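Local coordinates for DUF416 domain-containing protein (Shewanella baltica, PDB 2Q9R) that is of unknown function, a mostly helical member of the DUF416 family with benzoic acid bound in a pocket, at residues A[33-38]-A[42-47]; A[80-85]-A[90-95]. One frame throughout, in Å; residues are numbered along the deposited sequence.

Contact 1: residues A[33-38]-A[42-47]; sequences PNYQLF and CEFGDP. With BEZ (benzoic acid), chain E.
Cys42 N donates to Phe38 O at 2.7 Å, and the N-H points well at the acceptor, with an angle of 161°. The donor is tilted 23° from the carbonyl plane. The acceptor lies four positions before the donor, as in an alpha-helical turn. Glu43 then takes a positive phi and the chain leaves the helix. Phe38 CE1 lies 3.5 Å from Cys42 SG, a sulfur-aromatic contact in which the sulfur sits obliquely to the ring. The other CE atom of the ring, CE2, reaches Phe44 CD2 at 3.9 Å, and that carbon lies at the edge of the Phe38 ring, near its plane. Phe38 CG is anti to the backbone N (chi1 168°), which carries the ring toward the returning chain. With an alanine in place of Phe38, Cys42 SG and Phe44 would probably lose their aromatic neighbour, and a gap would open between helix and loop. Tyr35 reaches further along the loop. Its OH comes within 3.5 Å of Gly45 CA and is hydrogen-bonded to Asn80 O. Pro47 CG meets the Tyr35 ring at the edge, in plane, 3.9 Å from CE1. Beside it, Gln36 CG lies against Pro47 CB. The far side of the helix turns to the ligand: Asn34 O is 3.3 Å from BEZ C4, and Leu37 CD2 also touches the ring of the benzoic acid. This is a helix-loop-helix connection, in which Asp46 N-caps the next helix, built on the helix that forms one wall of the benzoic acid pocket.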
loop_
_atom_site.group_PDB
_atom_site.type_symbol
_atom_site.label_atom_id
_atom_site.label_comp_id
_atom_site.label_asym_id
_atom_site.label_seq_id
_atom_site.Cartn_x
_atom_site.Cartn_y
_atom_site.Cartn_z
ATOM N N PRO A 33 7.655 -7.007 10.797
ATOM C CA PRO A 33 7.654 -7.716 9.506
ATOM C C PRO A 33 8.668 -7.208 8.487
ATOM O O PRO A 33 9.165 -7.975 7.661
ATOM C CB PRO A 33 6.237 -7.514 9.013
ATOM C CG PRO A 33 5.431 -7.400 10.279
ATOM C CD PRO A 33 6.295 -6.576 11.174
ATOM N N ASN A 34 8.969 -5.918 8.536
ATOM C CA ASN A 34 9.936 -5.365 7.646
ATOM C C ASN A 34 11.300 -6.028 7.872
ATOM O O ASN A 34 11.999 -6.375 6.925
ATOM C CB ASN A 34 10.042 -3.857 7.854
ATOM C CG ASN A 34 8.757 -3.101 7.523
ATOM O OD1 ASN A 34 7.918 -3.527 6.702
ATOM N ND2 ASN A 34 8.594 -1.952 8.176
ATOM N N TYR A 35 11.692 -6.180 9.128
ATOM C CA TYR A 35 12.993 -6.795 9.453
ATOM C C TYR A 35 12.944 -8.271 9.071
ATOM O O TYR A 35 13.851 -8.799 8.417
ATOM C CB TYR A 35 13.385 -6.560 10.910
ATOM C CG TYR A 35 14.764 -7.041 11.182
ATOM C CD1 TYR A 35 15.017 -8.411 11.384
ATOM C CD2 TYR A 35 15.842 -6.154 11.202
ATOM C CE1 TYR A 35 16.255 -8.869 11.584
ATOM C CE2 TYR A 35 17.120 -6.609 11.445
ATOM C CZ TYR A 35 17.319 -7.960 11.634
ATOM O OH TYR A 35 18.584 -8.396 11.831
ATOM N N GLN A 36 11.813 -8.911 9.367
ATOM C CA GLN A 36 11.666 -10.328 9.090
ATOM C C GLN A 36 11.800 -10.605 7.593
ATOM O O GLN A 36 12.485 -11.547 7.189
ATOM C CB GLN A 36 10.324 -10.844 9.609
ATOM C CG GLN A 36 10.262 -10.928 11.122
ATOM C CD GLN A 36 8.873 -11.169 11.625
ATOM O OE1 GLN A 36 7.922 -10.594 11.120
ATOM N NE2 GLN A 36 8.745 -11.995 12.652
ATOM N N LEU A 37 11.131 -9.806 6.782
ATOM C CA LEU A 37 11.158 -10.025 5.344
ATOM C C LEU A 37 12.587 -9.815 4.800
ATOM O O LEU A 37 13.116 -10.641 4.079
ATOM C CB LEU A 37 10.156 -9.113 4.619
ATOM C CG LEU A 37 10.014 -9.399 3.085
ATOM C CD1 LEU A 37 9.588 -10.846 2.841
ATOM C CD2 LEU A 37 9.089 -8.380 2.391
ATOM N N PHE A 38 13.199 -8.692 5.149
ATOM C CA PHE A 38 14.550 -8.408 4.723
ATOM C C PHE A 38 15.521 -9.544 5.091
ATOM O O PHE A 38 16.374 -9.953 4.294
ATOM C CB PHE A 38 15.028 -7.090 5.320
ATOM C CG PHE A 38 16.509 -6.870 5.161
ATOM C CD1 PHE A 38 17.029 -6.556 3.924
ATOM C CD2 PHE A 38 17.376 -7.003 6.232
ATOM C CE1 PHE A 38 18.360 -6.349 3.764
ATOM C CE2 PHE A 38 18.754 -6.800 6.060
ATOM C CZ PHE A 38 19.234 -6.468 4.835
ATOM N N CYS A 42 17.350 -11.352 2.214
ATOM C CA CYS A 42 18.750 -10.992 2.035
ATOM C C CYS A 42 19.703 -11.838 2.898
ATOM O O CYS A 42 20.894 -11.615 2.853
ATOM C CB CYS A 42 18.936 -9.515 2.301
ATOM S SG CYS A 42 18.142 -8.487 1.031
ATOM N N GLU A 43 19.158 -12.808 3.639
ATOM C CA GLU A 43 19.930 -13.774 4.441
ATOM C C GLU A 43 20.854 -13.026 5.394
ATOM O O GLU A 43 22.063 -13.212 5.379
ATOM C CB GLU A 43 20.685 -14.743 3.537
ATOM C CG GLU A 43 19.772 -15.436 2.536
ATOM C CD GLU A 43 20.475 -16.455 1.654
ATOM O OE1 GLU A 43 21.093 -16.065 0.635
ATOM O OE2 GLU A 43 20.383 -17.659 1.976
ATOM N N PHE A 44 20.247 -12.132 6.175
ATOM C CA PHE A 44 20.948 -11.323 7.151
ATOM C C PHE A 44 20.213 -11.319 8.485
ATOM O O PHE A 44 19.004 -11.154 8.530
ATOM C CB PHE A 44 21.125 -9.864 6.686
ATOM C CG PHE A 44 21.813 -9.005 7.722
ATOM C CD1 PHE A 44 23.192 -8.924 7.755
ATOM C CD2 PHE A 44 21.074 -8.366 8.726
ATOM C CE1 PHE A 44 23.823 -8.188 8.750
ATOM C CE2 PHE A 44 21.699 -7.644 9.728
ATOM C CZ PHE A 44 23.074 -7.545 9.732
ATOM N N GLY A 45 20.965 -11.495 9.566
ATOM C CA GLY A 45 20.505 -11.145 10.905
ATOM C C GLY A 45 19.594 -12.177 11.512
ATOM O O GLY A 45 19.281 -13.205 10.908
ATOM N N ASP A 46 19.143 -11.888 12.712
ATOM C CA ASP A 46 18.290 -12.798 13.441
ATOM C C ASP A 46 17.080 -12.056 14.037
ATOM O O ASP A 46 17.212 -11.385 15.072
ATOM C CB ASP A 46 19.111 -13.442 14.572
ATOM C CG ASP A 46 18.287 -14.397 15.399
ATOM O OD1 ASP A 46 17.132 -14.726 15.047
ATOM O OD2 ASP A 46 18.827 -14.871 16.388
ATOM N N PRO A 47 15.905 -12.189 13.406
ATOM C CA PRO A 47 14.687 -11.495 13.879
ATOM C C PRO A 47 14.276 -11.760 15.328
ATOM O O PRO A 47 13.646 -10.900 15.953
ATOM C CB PRO A 47 13.610 -11.974 12.890
ATOM C CG PRO A 47 14.374 -12.273 11.645
ATOM C CD PRO A 47 15.642 -12.936 12.163
HETATM C C BEZ E . 10.554 -4.257 -0.181
HETATM O O1 BEZ E . 9.360 -3.971 -0.518
HETATM O O2 BEZ E . 11.520 -4.235 -1.005
HETATM C C1 BEZ E . 10.834 -4.653 1.227
HETATM C C2 BEZ E . 11.771 -5.678 1.504
HETATM C C3 BEZ E . 12.001 -6.026 2.834
HETATM C C4 BEZ E . 11.328 -5.365 3.858
HETATM C C5 BEZ E . 10.405 -4.358 3.570
HETATM C C6 BEZ E . 10.156 -3.983 2.238
#

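Contact 2: residues A[80-85]-A[90-95]; sequences NTPEPA and YGVYPA. With BEZ (benzoic acid), chain E.
Pro82 and Val92 make apolar contact through Pro82 CG and Val92 CG2, 3.8 Å apart. The two side chains run alongside one another in opposing senses. The same methyl also meets Pro84 CA at 3.8 Å, so one branch of Val92 rests on both prolines. Val92 CG2 is anti to the backbone N, while CG1 takes the position between N and the carbonyl carbon (chi1 66°). CG1 meets Pro84 less closely, with CB 4.3 Å away. Phe38 of helix 17-42 packs on both Pro82 and Val92.

The aromatic part is carried by Tyr93. Its CB points away from the loop, but the ring comes back to it. CE1 comes 3.8 Å from Pro84 CB, at an oblique angle to the ring. Val92 CG1 lies over one face of the same ring, 3.6 Å above its plane and offset toward the rim.

Segment 80-85 lies in the loop after helix 70-79, and segment 90-95 runs into helix 92-111. The loop folds back so that its proline-rich start packs on the first turn of the helix that it leads into.

No direct hydrogen bond crosses between the segments. A water spans them instead, 2.9 Å from Pro84 O and 3.0 Å from Tyr93 OH. Within the second segment, Ala95 N bonds to Gly91 O.

The ligand contacts come from that same turn. Gly91 CA lies 3.6 Å from BEZ C2, and a side chain there would clash with the ring of the benzoic acid. Pro94 CG touches BEZ C5.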
loop_
_atom_site.group_PDB
_atom_site.type_symbol
_atom_site.label_atom_id
_atom_site.label_comp_id
_atom_site.label_asym_id
_atom_site.label_seq_id
_atom_site.Cartn_x
_atom_site.Cartn_y
_atom_site.Cartn_z
ATOM N N ASN A 80 22.861 -6.898 14.985
ATOM C CA ASN A 80 21.885 -7.281 13.970
ATOM C C ASN A 80 21.314 -6.130 13.121
ATOM O O ASN A 80 20.262 -6.280 12.470
ATOM C CB ASN A 80 20.749 -8.038 14.667
ATOM C CG ASN A 80 21.157 -9.428 15.054
ATOM O OD1 ASN A 80 21.081 -10.332 14.246
ATOM N ND2 ASN A 80 21.639 -9.591 16.282
ATOM N N THR A 81 21.985 -4.988 13.154
ATOM C CA THR A 81 21.549 -3.841 12.385
ATOM C C THR A 81 22.376 -3.862 11.098
ATOM O O THR A 81 23.607 -3.808 11.155
ATOM C CB THR A 81 21.769 -2.546 13.126
ATOM O OG1 THR A 81 21.100 -2.595 14.395
ATOM C CG2 THR A 81 21.220 -1.332 12.276
ATOM N N PRO A 82 21.710 -3.971 9.940
ATOM C CA PRO A 82 22.496 -4.028 8.709
ATOM C C PRO A 82 23.057 -2.651 8.238
ATOM O O PRO A 82 22.589 -1.562 8.654
ATOM C CB PRO A 82 21.498 -4.594 7.690
ATOM C CG PRO A 82 20.173 -4.056 8.158
ATOM C CD PRO A 82 20.263 -4.047 9.677
ATOM N N GLU A 83 24.065 -2.749 7.380
ATOM C CA GLU A 83 24.697 -1.607 6.751
ATOM C C GLU A 83 24.179 -1.498 5.351
ATOM O O GLU A 83 24.329 -2.435 4.586
ATOM C CB GLU A 83 26.200 -1.806 6.662
ATOM C CG GLU A 83 26.937 -1.682 7.983
ATOM C CD GLU A 83 26.985 -0.257 8.527
ATOM O OE1 GLU A 83 26.659 0.716 7.802
ATOM O OE2 GLU A 83 27.342 -0.118 9.713
ATOM N N PRO A 84 23.612 -0.340 4.987
ATOM C CA PRO A 84 23.102 -0.187 3.627
ATOM C C PRO A 84 24.144 -0.360 2.537
ATOM O O PRO A 84 23.808 -0.823 1.457
ATOM C CB PRO A 84 22.489 1.215 3.611
ATOM C CG PRO A 84 22.808 1.855 4.887
ATOM C CD PRO A 84 23.379 0.844 5.824
ATOM N N ALA A 85 25.407 -0.043 2.817
ATOM C CA ALA A 85 26.462 -0.320 1.848
ATOM C C ALA A 85 26.517 -1.793 1.434
ATOM O O ALA A 85 27.033 -2.127 0.354
ATOM C CB ALA A 85 27.803 0.098 2.399
ATOM N N TYR A 90 16.264 -2.724 -1.501
ATOM C CA TYR A 90 15.714 -1.571 -0.793
ATOM C C TYR A 90 15.413 -1.920 0.691
ATOM O O TYR A 90 15.513 -1.054 1.574
ATOM C CB TYR A 90 14.429 -1.002 -1.476
ATOM C CG TYR A 90 13.930 0.215 -0.728
ATOM C CD1 TYR A 90 14.538 1.455 -0.895
ATOM C CD2 TYR A 90 12.930 0.099 0.226
ATOM C CE1 TYR A 90 14.134 2.566 -0.175
ATOM C CE2 TYR A 90 12.518 1.197 0.963
ATOM C CZ TYR A 90 13.138 2.426 0.782
ATOM O OH TYR A 90 12.710 3.515 1.514
ATOM N N GLY A 91 15.023 -3.173 0.939
ATOM C CA GLY A 91 14.600 -3.630 2.270
ATOM C C GLY A 91 15.575 -3.353 3.392
ATOM O O GLY A 91 15.183 -3.270 4.575
ATOM N N VAL A 92 16.847 -3.186 3.066
ATOM C CA VAL A 92 17.814 -2.808 4.084
ATOM C C VAL A 92 17.343 -1.564 4.849
ATOM O O VAL A 92 17.537 -1.468 6.056
ATOM C CB VAL A 92 19.244 -2.609 3.504
ATOM C CG1 VAL A 92 19.307 -1.398 2.539
ATOM C CG2 VAL A 92 20.265 -2.511 4.654
ATOM N N TYR A 93 16.667 -0.634 4.157
ATOM C CA TYR A 93 16.256 0.601 4.778
ATOM C C TYR A 93 15.150 0.432 5.822
ATOM O O TYR A 93 15.332 0.831 6.961
ATOM C CB TYR A 93 15.957 1.671 3.721
ATOM C CG TYR A 93 17.205 2.056 2.934
ATOM C CD1 TYR A 93 18.192 2.840 3.507
ATOM C CD2 TYR A 93 17.403 1.594 1.637
ATOM C CE1 TYR A 93 19.360 3.172 2.825
ATOM C CE2 TYR A 93 18.551 1.948 0.933
ATOM C CZ TYR A 93 19.531 2.727 1.535
ATOM O OH TYR A 93 20.675 3.059 0.840
ATOM N N PRO A 94 13.996 -0.136 5.449
ATOM C CA PRO A 94 13.031 -0.400 6.521
ATOM C C PRO A 94 13.498 -1.369 7.626
ATOM O O PRO A 94 13.091 -1.210 8.792
ATOM C CB PRO A 94 11.780 -0.935 5.782
ATOM C CG PRO A 94 12.163 -1.135 4.360
ATOM C CD PRO A 94 13.486 -0.466 4.110
ATOM N N ALA A 95 14.312 -2.364 7.276
ATOM C CA ALA A 95 14.870 -3.294 8.269
ATOM C C ALA A 95 15.722 -2.544 9.285
ATOM O O ALA A 95 15.545 -2.722 10.487
ATOM C CB ALA A 95 15.685 -4.408 7.595
HETATM C C BEZ E . 10.554 -4.257 -0.181
HETATM O O1 BEZ E . 9.360 -3.971 -0.518
HETATM O O2 BEZ E . 11.520 -4.235 -1.005
HETATM C C1 BEZ E . 10.834 -4.653 1.227
HETATM C C2 BEZ E . 11.771 -5.678 1.504
HETATM C C3 BEZ E . 12.001 -6.026 2.834
HETATM C C4 BEZ E . 11.328 -5.365 3.858
HETATM C C5 BEZ E . 10.405 -4.358 3.570
HETATM C C6 BEZ E . 10.156 -3.983 2.238
HETATM O O HOH W 1 21.810 0.465 -0.202
#

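Overall arrangement
Contacts 1 and 2 follow one another along the chain, and their centres are 9 Å apart. Asn80 joins them with both of its oxygens. Its backbone O is 2.8 Å from Tyr35 OH, and its OD1 is 2.9 Å from Asp46 N; both are probable hydrogen bonds. Apolar packing adds to this, with Phe38 CD2 3.4 Å from Ala95 CB. Segments 33-38 and 90-95 both touch the benzoic acid. Asn34, Leu37 and Phe38 come from contact 1, and Gly91 and Pro94 from contact 2. His152 and Ser136 of the second subunit hydrogen-bond the ligand, so the site lies between the two chains.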